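Local coordinates for protein transcriptional regulator, SorC family (Enterococcus faecalis, PDB 2O0M) that probably regulates transcription by binding DNA in response to a sugar ligand, like other SorC-family regulators, at residues I111-D116 against K121-D126; N133-L138 against G162-E167; L206-Q211 against N218-E223; R253-D258 against V283-P288; A318-K321 against Q326-L329. All blocks are in the same frame, centred on the assembly; numbering follows the deposited sequence.

Interaction 1. Residues I111-D116 against K121-D126; sequences IVVAGD and KKVLSD
V113 and G115, where a strand ends and turns away, lie against V123 and D126 on the first turns of the helix 122-138. The tight part centres on V123. Its CG2 is pressed to the backbone, 3.6 Å from A114 O and 3.9 Å from D116 N. G115 passes over this methyl with a positive phi of 105°; having no side chain, it leaves the main chain as the surface that CG2 meets. The other methyl, V123 CG1, lies 4.2 Å from V113 CG1. That V113 branch also reaches D126, 3.8 Å from its CB, the two side chains slanting past one another; V113 is further covered by F127 and V130 of the same helix. The loose side is polar and wet. D126 has CG next to its own backbone N (chi1 -68°), which turns the carboxylate out past V113. There K122, one helical turn earlier, holds it in a two-pronged salt bridge, NZ lying 3.0 Å from OD2 and 3.1 Å from OD1 and facing the syn lone pair of each. A water donates to both segments, 2.6 Å from D126 OD2 and 2.7 Å from A114 O, and is a polar link between segments that share no direct hydrogen bond. D116 turns away from the helix, its OD1 taking the N-H of D118. The contact packs the end of the strand 109-113 and the loop after it onto the start of the next helix, a strand-to-helix connection consistent with the Rossmann-like alpha/beta fold of this sugar-binding family.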
# COMPACT_ATOMS: atom_id res chain seq x y z
N ILE A 111 12.40 8.05 -4.22
CA ILE A 111 13.58 7.21 -4.43
C ILE A 111 13.37 6.45 -5.73
O ILE A 111 12.39 5.74 -5.87
CB ILE A 111 13.81 6.23 -3.27
CG1 ILE A 111 14.05 7.01 -1.98
CG2 ILE A 111 15.01 5.32 -3.56
CD1 ILE A 111 13.86 6.21 -0.71
N VAL A 112 14.30 6.62 -6.67
CA VAL A 112 14.21 5.97 -7.97
C VAL A 112 15.29 4.88 -8.06
O VAL A 112 16.49 5.18 -8.10
CB VAL A 112 14.39 6.97 -9.14
CG1 VAL A 112 14.36 6.24 -10.47
CG2 VAL A 112 13.31 8.04 -9.11
N VAL A 113 14.85 3.63 -8.06
CA VAL A 113 15.74 2.48 -8.12
C VAL A 113 16.11 2.20 -9.57
O VAL A 113 15.28 2.32 -10.48
CB VAL A 113 15.07 1.25 -7.48
CG1 VAL A 113 15.91 -0.01 -7.66
CG2 VAL A 113 14.80 1.51 -6.00
N ALA A 114 17.37 1.80 -9.78
CA ALA A 114 17.85 1.51 -11.12
C ALA A 114 17.04 0.38 -11.71
O ALA A 114 16.78 -0.62 -11.05
CB ALA A 114 19.34 1.14 -11.10
N GLY A 115 16.65 0.55 -12.97
CA GLY A 115 16.06 -0.53 -13.74
C GLY A 115 14.57 -0.44 -13.94
O GLY A 115 13.96 0.62 -13.76
N ASP A 116 13.99 -1.57 -14.32
CA ASP A 116 12.60 -1.69 -14.73
C ASP A 116 11.99 -2.94 -14.09
O ASP A 116 12.25 -4.06 -14.52
CB ASP A 116 12.51 -1.80 -16.26
CG ASP A 116 11.07 -1.86 -16.77
OD1 ASP A 116 10.13 -1.92 -15.97
OD2 ASP A 116 10.89 -1.85 -18.01
N LYS A 121 13.29 -8.84 -12.05
CA LYS A 121 12.82 -9.24 -10.72
C LYS A 121 13.63 -8.66 -9.57
O LYS A 121 13.06 -8.42 -8.50
CB LYS A 121 12.78 -10.77 -10.61
CG LYS A 121 11.59 -11.36 -11.32
CD LYS A 121 11.58 -12.88 -11.24
CE LYS A 121 10.43 -13.45 -12.05
NZ LYS A 121 9.15 -12.75 -11.73
N LYS A 122 14.91 -8.40 -9.77
CA LYS A 122 15.74 -7.87 -8.68
C LYS A 122 15.25 -6.50 -8.19
O LYS A 122 15.45 -6.15 -7.03
CB LYS A 122 17.23 -7.79 -9.07
CG LYS A 122 18.13 -7.08 -8.01
CD LYS A 122 19.63 -7.28 -8.27
CE LYS A 122 20.52 -6.46 -7.32
NZ LYS A 122 20.40 -4.98 -7.48
N VAL A 123 14.59 -5.74 -9.06
CA VAL A 123 14.12 -4.40 -8.68
C VAL A 123 13.15 -4.48 -7.49
O VAL A 123 13.21 -3.63 -6.61
CB VAL A 123 13.48 -3.64 -9.86
CG1 VAL A 123 12.87 -2.30 -9.41
CG2 VAL A 123 14.52 -3.39 -10.96
N LEU A 124 12.30 -5.49 -7.46
CA LEU A 124 11.36 -5.66 -6.34
C LEU A 124 12.09 -6.02 -5.04
O LEU A 124 11.73 -5.54 -3.97
CB LEU A 124 10.31 -6.71 -6.66
CG LEU A 124 9.31 -6.36 -7.78
CD1 LEU A 124 8.21 -7.41 -7.86
CD2 LEU A 124 8.68 -4.99 -7.57
N SER A 125 13.12 -6.85 -5.16
CA SER A 125 14.00 -7.15 -4.03
C SER A 125 14.68 -5.87 -3.55
O SER A 125 14.76 -5.61 -2.34
CB SER A 125 15.04 -8.22 -4.43
OG SER A 125 16.11 -8.27 -3.49
N ASP A 126 15.17 -5.08 -4.49
CA ASP A 126 15.74 -3.76 -4.20
C ASP A 126 14.74 -2.85 -3.50
O ASP A 126 15.11 -2.09 -2.61
CB ASP A 126 16.26 -3.08 -5.47
CG ASP A 126 17.47 -3.78 -6.06
OD1 ASP A 126 18.18 -4.51 -5.33
OD2 ASP A 126 17.71 -3.60 -7.26
O HOH W 1 18.29 -2.19 -9.40

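Interaction 2. Residues N133-L138 against G162-E167; sequences NTLNLL and GSLETE
L164, buried in the loop 162-167, reaches across to L135 and N136 on the helix 122-138. Its CB starts well back from the helix. The bond to CG, set anti to the carbonyl carbon (chi1 -63°), carries the fork toward the helix, yet CG itself still stands behind its two methyls. CD1 then takes the L135 branch of the contact, 3.9 Å from L135 CB and 4.1 Å from L135 CD1, the two leucines lying aslant. CD2 goes to N136 instead, 3.7 Å from the backbone N136 N and 3.8 Å from N136 CB. The helix so met is one of those that flank the parallel part of the mixed sheet: it runs on into the strand 142-148, while the loop runs into its parallel neighbour 169-175, and another flank of the helix, through T134, L137 and L138, packs on W328. On the N136 side the contact turns polar and more open. N136 has CG anti to its own N (chi1 -180°), and its OD1 accepts from R169 NH2, which also donates to L164 O; one arginine nitrogen thus ties helix and loop together. A water bridges N136 OD1 and S163 O, both bonds weak.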
# COMPACT_ATOMS: atom_id res chain seq x y z
N ASN A 133 15.67 0.55 4.60
CA ASN A 133 16.48 1.72 4.93
C ASN A 133 15.63 2.93 5.26
O ASN A 133 15.93 3.69 6.19
CB ASN A 133 17.45 2.00 3.78
CG ASN A 133 18.48 0.90 3.61
OD1 ASN A 133 18.83 0.20 4.58
ND2 ASN A 133 18.98 0.74 2.40
N THR A 134 14.53 3.07 4.52
CA THR A 134 13.61 4.19 4.68
C THR A 134 12.91 4.13 6.04
O THR A 134 12.89 5.11 6.78
CB THR A 134 12.58 4.20 3.54
OG1 THR A 134 13.25 4.46 2.30
CG2 THR A 134 11.51 5.25 3.76
N LEU A 135 12.35 2.97 6.39
CA LEU A 135 11.72 2.80 7.70
C LEU A 135 12.73 2.85 8.84
O LEU A 135 12.40 3.30 9.93
CB LEU A 135 10.89 1.52 7.75
CG LEU A 135 9.71 1.44 6.77
CD1 LEU A 135 8.96 0.17 6.99
CD2 LEU A 135 8.77 2.65 6.88
N ASN A 136 13.96 2.39 8.62
CA ASN A 136 14.97 2.48 9.67
C ASN A 136 15.24 3.94 10.02
O ASN A 136 15.39 4.30 11.19
CB ASN A 136 16.26 1.81 9.21
CG ASN A 136 17.34 1.87 10.26
OD1 ASN A 136 17.08 1.64 11.44
ND2 ASN A 136 18.56 2.18 9.85
N LEU A 137 15.31 4.77 8.99
CA LEU A 137 15.50 6.21 9.17
C LEU A 137 14.27 6.89 9.79
O LEU A 137 14.41 7.71 10.69
CB LEU A 137 15.80 6.88 7.82
CG LEU A 137 15.79 8.42 7.76
CD1 LEU A 137 17.01 8.97 8.47
CD2 LEU A 137 15.75 8.93 6.32
N LEU A 138 13.09 6.55 9.29
CA LEU A 138 11.85 7.26 9.64
C LEU A 138 11.25 6.85 10.99
O LEU A 138 10.82 7.70 11.76
CB LEU A 138 10.78 7.08 8.54
CG LEU A 138 10.94 7.80 7.19
CD1 LEU A 138 9.75 7.51 6.28
CD2 LEU A 138 11.11 9.31 7.36
N GLY A 162 14.82 -6.23 5.71
CA GLY A 162 15.86 -6.48 6.71
C GLY A 162 15.38 -6.05 8.08
O GLY A 162 14.24 -5.62 8.25
N SER A 163 16.27 -6.16 9.05
CA SER A 163 15.94 -5.95 10.44
C SER A 163 15.57 -4.49 10.75
O SER A 163 16.25 -3.57 10.31
CB SER A 163 17.13 -6.37 11.31
OG SER A 163 16.81 -6.18 12.68
N LEU A 164 14.50 -4.31 11.53
CA LEU A 164 14.13 -2.99 12.06
C LEU A 164 13.97 -2.98 13.58
O LEU A 164 14.00 -1.92 14.18
CB LEU A 164 12.82 -2.48 11.44
CG LEU A 164 12.87 -2.26 9.94
CD1 LEU A 164 11.48 -1.94 9.37
CD2 LEU A 164 13.85 -1.15 9.57
N GLU A 165 13.78 -4.15 14.18
CA GLU A 165 13.47 -4.24 15.60
C GLU A 165 14.74 -4.00 16.40
O GLU A 165 15.81 -4.48 16.03
CB GLU A 165 12.89 -5.61 15.93
CG GLU A 165 12.13 -5.67 17.24
CD GLU A 165 10.70 -5.20 17.16
OE1 GLU A 165 10.00 -5.32 18.19
OE2 GLU A 165 10.26 -4.69 16.09
N THR A 166 14.62 -3.25 17.49
CA THR A 166 15.74 -3.04 18.42
C THR A 166 15.22 -3.11 19.85
O THR A 166 14.03 -3.30 20.08
CB THR A 166 16.42 -1.65 18.22
OG1 THR A 166 15.50 -0.61 18.57
CG2 THR A 166 16.89 -1.46 16.79
N GLU A 167 16.14 -2.97 20.81
CA GLU A 167 15.75 -2.92 22.22
C GLU A 167 14.71 -1.84 22.46
O GLU A 167 13.76 -2.05 23.22
CB GLU A 167 16.97 -2.60 23.10
CG GLU A 167 18.04 -3.67 23.14
CD GLU A 167 19.36 -3.12 23.67
OE1 GLU A 167 19.44 -2.87 24.90
OE2 GLU A 167 20.31 -2.94 22.87
O HOH W 2 17.37 -1.39 12.77

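Interaction 3. Residues L206-Q211 against N218-E223; sequences LYVPEQ and NSLLQE
With chi1 at -71° and chi2 at 177°, L220 stretches straight out from the helix 214-221 and delivers CD1 to the loop 206-211, where V208, holding CG1 anti to its N (chi1 170°), turns CG2 to meet it. The two methyl carbons, V208 CG2 and L220 CD1, are 4.0 Å apart, the side chains slanting across each other. CD1 of L220 also faces P209 CD at 4.0 Å, approaching the proline end-on. Its closest approach is to the main chain: Y207 O lies 3.6 Å from L220 CD1 and 4.1 Å from L220 CD2. That carbonyl belongs to the centre of an inverse gamma turn, in which V208 N reaches back to L206 O at 2.8 Å in a weak hydrogen bond, while the tyrosine ring leads away from the helix. The loop joins the strand 202-203 to this helix, so the contact folds the helix back on its own lead-in; beyond it, L220 also touches I226 of the helix 224-234, and V208 touches I290. No hydrogen bond or charge pair joins the two segments. The hold is mainly van der Waals, one leucine methyl set among a valine and a proline with Y207 O resting against it, and shape rather than polar direction probably sets the fit.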
# COMPACT_ATOMS: atom_id res chain seq x y z
N LEU A 206 -5.98 -9.22 10.89
CA LEU A 206 -7.37 -8.84 11.03
C LEU A 206 -8.16 -10.00 10.47
O LEU A 206 -8.07 -10.31 9.28
CB LEU A 206 -7.65 -7.56 10.25
CG LEU A 206 -9.10 -7.09 10.20
CD1 LEU A 206 -9.63 -6.72 11.58
CD2 LEU A 206 -9.20 -5.90 9.28
N TYR A 207 -8.89 -10.69 11.34
CA TYR A 207 -9.48 -11.97 10.96
C TYR A 207 -10.84 -11.74 10.32
O TYR A 207 -11.88 -12.13 10.83
CB TYR A 207 -9.47 -12.93 12.16
CG TYR A 207 -8.11 -13.58 12.32
CD1 TYR A 207 -7.27 -13.27 13.36
CD2 TYR A 207 -7.65 -14.50 11.39
CE1 TYR A 207 -6.01 -13.88 13.49
CE2 TYR A 207 -6.38 -15.12 11.51
CZ TYR A 207 -5.57 -14.80 12.55
OH TYR A 207 -4.33 -15.42 12.63
N VAL A 208 -10.78 -11.06 9.18
CA VAL A 208 -11.93 -10.77 8.35
C VAL A 208 -11.64 -11.44 7.01
O VAL A 208 -10.58 -11.23 6.44
CB VAL A 208 -12.07 -9.23 8.17
CG1 VAL A 208 -13.11 -8.90 7.10
CG2 VAL A 208 -12.45 -8.59 9.49
N PRO A 209 -12.55 -12.31 6.53
CA PRO A 209 -12.29 -12.91 5.22
C PRO A 209 -12.13 -11.86 4.11
O PRO A 209 -12.71 -10.79 4.18
CB PRO A 209 -13.54 -13.75 4.97
CG PRO A 209 -14.02 -14.10 6.35
CD PRO A 209 -13.77 -12.86 7.15
N GLU A 210 -11.32 -12.18 3.10
CA GLU A 210 -11.08 -11.24 2.00
C GLU A 210 -12.32 -11.01 1.15
O GLU A 210 -12.48 -9.95 0.55
CB GLU A 210 -9.91 -11.70 1.13
CG GLU A 210 -8.57 -11.32 1.71
CD GLU A 210 -8.26 -9.84 1.55
OE1 GLU A 210 -7.58 -9.47 0.58
OE2 GLU A 210 -8.73 -9.04 2.38
N GLN A 211 -13.18 -12.03 1.09
CA GLN A 211 -14.53 -11.91 0.57
C GLN A 211 -15.47 -12.33 1.70
O GLN A 211 -15.29 -13.39 2.30
CB GLN A 211 -14.72 -12.83 -0.64
CG GLN A 211 -14.25 -12.22 -1.97
CD GLN A 211 -12.81 -12.56 -2.34
OE1 GLN A 211 -12.08 -13.18 -1.55
NE2 GLN A 211 -12.39 -12.14 -3.55
N ASN A 218 -21.25 -7.78 10.43
CA ASN A 218 -21.89 -7.34 11.68
C ASN A 218 -21.43 -8.11 12.89
O ASN A 218 -21.25 -7.54 13.97
CB ASN A 218 -23.41 -7.52 11.60
CG ASN A 218 -24.08 -6.42 10.83
OD1 ASN A 218 -23.44 -5.47 10.39
ND2 ASN A 218 -25.39 -6.54 10.69
N SER A 219 -21.25 -9.42 12.70
CA SER A 219 -20.87 -10.30 13.79
C SER A 219 -19.45 -9.98 14.24
O SER A 219 -19.19 -9.84 15.44
CB SER A 219 -20.95 -11.76 13.33
OG SER A 219 -22.21 -12.01 12.72
N LEU A 220 -18.55 -9.89 13.27
CA LEU A 220 -17.14 -9.63 13.55
C LEU A 220 -16.91 -8.26 14.19
O LEU A 220 -16.03 -8.10 15.03
CB LEU A 220 -16.30 -9.78 12.28
CG LEU A 220 -16.10 -11.22 11.76
CD1 LEU A 220 -15.32 -11.22 10.46
CD2 LEU A 220 -15.42 -12.10 12.80
N LEU A 221 -17.73 -7.27 13.85
CA LEU A 221 -17.60 -5.95 14.46
C LEU A 221 -17.90 -5.89 15.95
O LEU A 221 -17.43 -4.97 16.64
CB LEU A 221 -18.47 -4.93 13.75
CG LEU A 221 -17.97 -4.51 12.38
CD1 LEU A 221 -18.93 -3.50 11.84
CD2 LEU A 221 -16.57 -3.93 12.45
N GLN A 222 -18.68 -6.84 16.45
CA GLN A 222 -18.97 -6.93 17.88
C GLN A 222 -17.94 -7.77 18.63
O GLN A 222 -18.00 -7.87 19.85
CB GLN A 222 -20.37 -7.51 18.10
CG GLN A 222 -21.48 -6.71 17.42
CD GLN A 222 -21.54 -5.28 17.91
OE1 GLN A 222 -21.60 -5.02 19.12
NE2 GLN A 222 -21.51 -4.33 16.98
N GLU A 223 -17.00 -8.36 17.90
CA GLU A 223 -15.96 -9.16 18.53
C GLU A 223 -14.88 -8.26 19.11
O GLU A 223 -14.28 -7.46 18.38
CB GLU A 223 -15.36 -10.15 17.53
CG GLU A 223 -16.31 -11.26 17.09
CD GLU A 223 -16.62 -12.26 18.20
OE1 GLU A 223 -15.95 -12.23 19.26
OE2 GLU A 223 -17.52 -13.10 18.01

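Interaction 4. Residues R253-D258 against V283-P288; sequences RKMSDD and VVYKIP
M255, present as selenomethionine, reaches Y285 and I287 with its methyl CE alone. Its chain leaves with CG beside the backbone N, stays extended at chi2 and bends at chi3 (76°), which swings the methyl CE toward the strand. CE comes up to the rim of the tyrosine ring, close to its plane rather than over a face, 4.0 Å from Y285 CE2; the two side chains run past each other in opposite directions. I287 lies crosswise, at about a right angle to M255, and gives the closer touch, CE to I287 CG2 at 3.6 Å. I287 keeps CG1 in the crowded position between N and carbonyl carbon (chi1 63°), with CG2 the branch that meets CE. The strand 283-286 belongs to an antiparallel extension of the main sheet, paired with 275-277, which pairs in turn with 270-272; the helix 257-265 lies against it, and M255 sits just before the N-cap of that helix, touching F276 and L263 as well. Helix ends lie on either side of M255 in the chain: K254 closes 246-252 in a Schellman motif, and S256 N-caps the next helix, its OG accepting from E259 N. The carboxylate of E259 in turn bonds Y285 OH, tying the tyrosine's polar end to the first turn of the same helix. R253 reaches past the contact to salt bridges with E182 and E271.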
# COMPACT_ATOMS: atom_id res chain seq x y z
N ARG A 253 -9.16 -9.31 -7.91
CA ARG A 253 -9.93 -9.37 -6.66
C ARG A 253 -11.34 -9.92 -6.82
O ARG A 253 -12.11 -9.96 -5.86
CB ARG A 253 -9.99 -7.97 -6.03
CG ARG A 253 -8.62 -7.47 -5.55
CD ARG A 253 -8.73 -6.01 -5.14
NE ARG A 253 -7.48 -5.45 -4.62
CZ ARG A 253 -7.38 -4.19 -4.21
NH1 ARG A 253 -8.45 -3.40 -4.26
NH2 ARG A 253 -6.23 -3.72 -3.74
N LYS A 254 -11.68 -10.34 -8.04
CA LYS A 254 -12.97 -10.97 -8.33
C LYS A 254 -14.14 -10.08 -7.90
O LYS A 254 -15.10 -10.53 -7.24
CB LYS A 254 -13.05 -12.37 -7.70
CG LYS A 254 -11.90 -13.27 -8.14
CD LYS A 254 -12.06 -14.70 -7.66
CE LYS A 254 -10.86 -15.54 -8.05
NZ LYS A 254 -10.59 -15.55 -9.53
N MSE A 255 -14.06 -8.81 -8.28
CA MSE A 255 -15.14 -7.87 -8.03
C MSE A 255 -16.36 -8.30 -8.85
O MSE A 255 -16.23 -9.04 -9.83
CB MSE A 255 -14.70 -6.44 -8.36
CG MSE A 255 -13.58 -5.95 -7.45
SE MSE A 255 -13.18 -4.06 -7.67
CE MSE A 255 -14.65 -3.46 -6.74
N SER A 256 -17.53 -7.86 -8.43
CA SER A 256 -18.78 -8.25 -9.09
C SER A 256 -18.83 -7.74 -10.53
O SER A 256 -18.17 -6.76 -10.88
CB SER A 256 -19.99 -7.69 -8.33
OG SER A 256 -20.12 -6.31 -8.57
N ASP A 257 -19.62 -8.40 -11.37
CA ASP A 257 -19.78 -7.98 -12.76
C ASP A 257 -20.23 -6.52 -12.85
O ASP A 257 -19.72 -5.75 -13.66
CB ASP A 257 -20.81 -8.85 -13.48
CG ASP A 257 -20.38 -10.31 -13.56
OD1 ASP A 257 -19.18 -10.60 -13.38
OD2 ASP A 257 -21.26 -11.15 -13.80
N ASP A 258 -21.22 -6.15 -12.04
CA ASP A 258 -21.71 -4.78 -12.04
C ASP A 258 -20.59 -3.79 -11.71
O ASP A 258 -20.50 -2.73 -12.32
CB ASP A 258 -22.86 -4.62 -11.04
CG ASP A 258 -24.16 -5.27 -11.50
OD1 ASP A 258 -24.33 -5.56 -12.71
OD2 ASP A 258 -25.04 -5.49 -10.65
N VAL A 283 -11.82 10.21 -7.05
CA VAL A 283 -12.33 8.92 -6.59
C VAL A 283 -13.64 8.64 -7.33
O VAL A 283 -14.63 9.36 -7.13
CB VAL A 283 -12.56 8.89 -5.06
CG1 VAL A 283 -13.22 7.59 -4.61
CG2 VAL A 283 -11.24 9.09 -4.33
N VAL A 284 -13.62 7.63 -8.19
CA VAL A 284 -14.82 7.25 -8.97
C VAL A 284 -15.62 6.11 -8.31
O VAL A 284 -16.80 5.91 -8.63
CB VAL A 284 -14.45 6.85 -10.42
CG1 VAL A 284 -13.80 8.02 -11.14
CG2 VAL A 284 -13.54 5.63 -10.45
N TYR A 285 -14.97 5.39 -7.40
CA TYR A 285 -15.62 4.31 -6.64
C TYR A 285 -14.80 3.91 -5.42
O TYR A 285 -13.57 4.05 -5.42
CB TYR A 285 -15.82 3.09 -7.54
CG TYR A 285 -16.67 1.99 -6.95
CD1 TYR A 285 -18.04 2.19 -6.72
CD2 TYR A 285 -16.14 0.74 -6.66
CE1 TYR A 285 -18.83 1.18 -6.19
CE2 TYR A 285 -16.92 -0.27 -6.12
CZ TYR A 285 -18.27 -0.04 -5.90
OH TYR A 285 -19.08 -1.03 -5.38
N LYS A 286 -15.48 3.42 -4.39
CA LYS A 286 -14.82 2.80 -3.24
C LYS A 286 -15.59 1.58 -2.75
O LYS A 286 -16.83 1.54 -2.78
CB LYS A 286 -14.64 3.82 -2.11
CG LYS A 286 -15.93 4.31 -1.49
CD LYS A 286 -15.68 5.50 -0.58
CE LYS A 286 -16.98 5.98 0.06
NZ LYS A 286 -16.71 7.00 1.12
N ILE A 287 -14.86 0.56 -2.33
CA ILE A 287 -15.47 -0.65 -1.78
C ILE A 287 -15.85 -0.39 -0.32
O ILE A 287 -15.37 0.57 0.28
CB ILE A 287 -14.55 -1.89 -1.90
CG1 ILE A 287 -13.25 -1.70 -1.09
CG2 ILE A 287 -14.23 -2.17 -3.38
CD1 ILE A 287 -12.42 -2.93 -0.99
N PRO A 288 -16.74 -1.23 0.25
CA PRO A 288 -17.06 -1.03 1.66
C PRO A 288 -15.82 -1.06 2.56
O PRO A 288 -14.95 -1.91 2.39
CB PRO A 288 -18.04 -2.17 1.96
CG PRO A 288 -18.66 -2.48 0.64
CD PRO A 288 -17.50 -2.36 -0.32

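Interaction 5. Residues A318-K321 against Q326-L329; sequences AYMK and QTWL
OG1 of T327, the threonine that meets M320 across this contact, is hydrogen-bonded to the carbonyl O of P324, three residues earlier. OG1 is thus engaged by the chain leading into its own segment, and CG2, anti to the backbone N, faces the helix. There it meets the end of M320, a selenomethionine: CE lies 4.0 Å from T327 CG2, the two side chains slanting across each other. M320 is folded up on itself, bent in the same sense at chi2 (-66°) and chi3 (-53°), and this curl sets SE and CE side by side, facing T327 and L329. SE meets the second partner, L329 CD1, at a looser 4.5 Å. W328, between the two, points to the opposite face of the sheet, toward the helix 122-138. The residues belong to a beta-alpha-beta crossover: the strand 302-306, the helix 313-320, and the strand 328-332, parallel to the first and next to it. T327 touches V303 and A305 of that first strand and L329 touches A305, while M320 also reaches I107. All three contacting residues are buried, and no hydrogen bond passes between the two segments. With the threonine hydroxyl bonded to P324 O, what T327 turns to M320 is a methyl, and the contact rests on dispersion between methyls and a large, polarisable selenium at moderate distances.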
# COMPACT_ATOMS: atom_id res chain seq x y z
N ALA A 318 -2.24 9.03 -11.42
CA ALA A 318 -3.63 9.25 -11.04
C ALA A 318 -3.80 9.23 -9.52
O ALA A 318 -4.53 10.05 -8.95
CB ALA A 318 -4.54 8.23 -11.69
N TYR A 319 -3.14 8.28 -8.86
CA TYR A 319 -3.24 8.21 -7.41
C TYR A 319 -2.45 9.35 -6.76
O TYR A 319 -2.92 9.97 -5.81
CB TYR A 319 -2.74 6.87 -6.83
CG TYR A 319 -2.61 6.99 -5.33
CD1 TYR A 319 -3.74 6.95 -4.52
CD2 TYR A 319 -1.39 7.26 -4.74
CE1 TYR A 319 -3.65 7.14 -3.14
CE2 TYR A 319 -1.28 7.44 -3.37
CZ TYR A 319 -2.41 7.38 -2.57
OH TYR A 319 -2.29 7.57 -1.20
N MSE A 320 -1.24 9.60 -7.25
CA MSE A 320 -0.34 10.51 -6.54
C MSE A 320 -0.85 11.96 -6.52
O MSE A 320 -0.41 12.75 -5.68
CB MSE A 320 1.09 10.40 -7.09
CG MSE A 320 1.77 9.07 -6.78
SE MSE A 320 2.11 8.75 -4.90
CE MSE A 320 3.06 10.39 -4.56
N LYS A 321 -1.78 12.28 -7.43
CA LYS A 321 -2.36 13.63 -7.53
C LYS A 321 -2.86 14.15 -6.20
O LYS A 321 -2.62 15.33 -5.86
CB LYS A 321 -3.51 13.65 -8.54
CG LYS A 321 -3.06 13.91 -9.94
CD LYS A 321 -4.21 14.06 -10.90
CE LYS A 321 -3.76 14.63 -12.22
NZ LYS A 321 -4.83 14.63 -13.25
N GLN A 326 3.34 14.45 2.48
CA GLN A 326 4.48 13.84 3.18
C GLN A 326 4.88 12.48 2.60
O GLN A 326 5.86 11.89 3.06
CB GLN A 326 4.20 13.68 4.67
CG GLN A 326 3.14 12.64 5.05
CD GLN A 326 1.75 13.23 5.17
OE1 GLN A 326 1.41 14.18 4.46
NE2 GLN A 326 0.93 12.67 6.07
N THR A 327 4.14 11.99 1.61
CA THR A 327 4.38 10.67 1.01
C THR A 327 5.83 10.55 0.49
O THR A 327 6.36 11.48 -0.11
CB THR A 327 3.39 10.37 -0.15
OG1 THR A 327 2.04 10.35 0.36
CG2 THR A 327 3.67 9.02 -0.82
N TRP A 328 6.46 9.41 0.77
CA TRP A 328 7.69 9.01 0.10
C TRP A 328 7.28 8.03 -0.99
O TRP A 328 6.57 7.06 -0.72
CB TRP A 328 8.63 8.28 1.07
CG TRP A 328 9.33 9.14 2.07
CD1 TRP A 328 8.76 10.03 2.92
CD2 TRP A 328 10.73 9.13 2.38
NE1 TRP A 328 9.73 10.62 3.72
CE2 TRP A 328 10.94 10.07 3.40
CE3 TRP A 328 11.83 8.42 1.87
CZ2 TRP A 328 12.20 10.32 3.93
CZ3 TRP A 328 13.08 8.68 2.41
CH2 TRP A 328 13.25 9.62 3.43
N LEU A 329 7.72 8.27 -2.22
CA LEU A 329 7.43 7.36 -3.33
C LEU A 329 8.69 6.58 -3.67
O LEU A 329 9.70 7.17 -4.06
CB LEU A 329 6.93 8.11 -4.56
CG LEU A 329 6.75 7.28 -5.84
CD1 LEU A 329 5.69 6.19 -5.65
CD2 LEU A 329 6.39 8.16 -7.01

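Interactions 2 and 5 are buried, interactions 1 and 4 lie at the surface, and interaction 3 is partly buried. Interactions 1 and 2 share the helix 122-138, and both touch interaction 5; I111 N probably bonds L329 O, joining the neighbouring strands 109-113 and 328-332. Interactions 3 and 4 form a second group, met where Q211 NE2 approaches R253 O. None of the five has a direct hydrogen bond between its segments, yet their chemistry follows their place. The buried pair rests on leucine, methyl and selenium packing; interaction 1 adds a salt bridge and a water at its edge, and interaction 4 sets a methyl at a ring edge, with polar ties outside it.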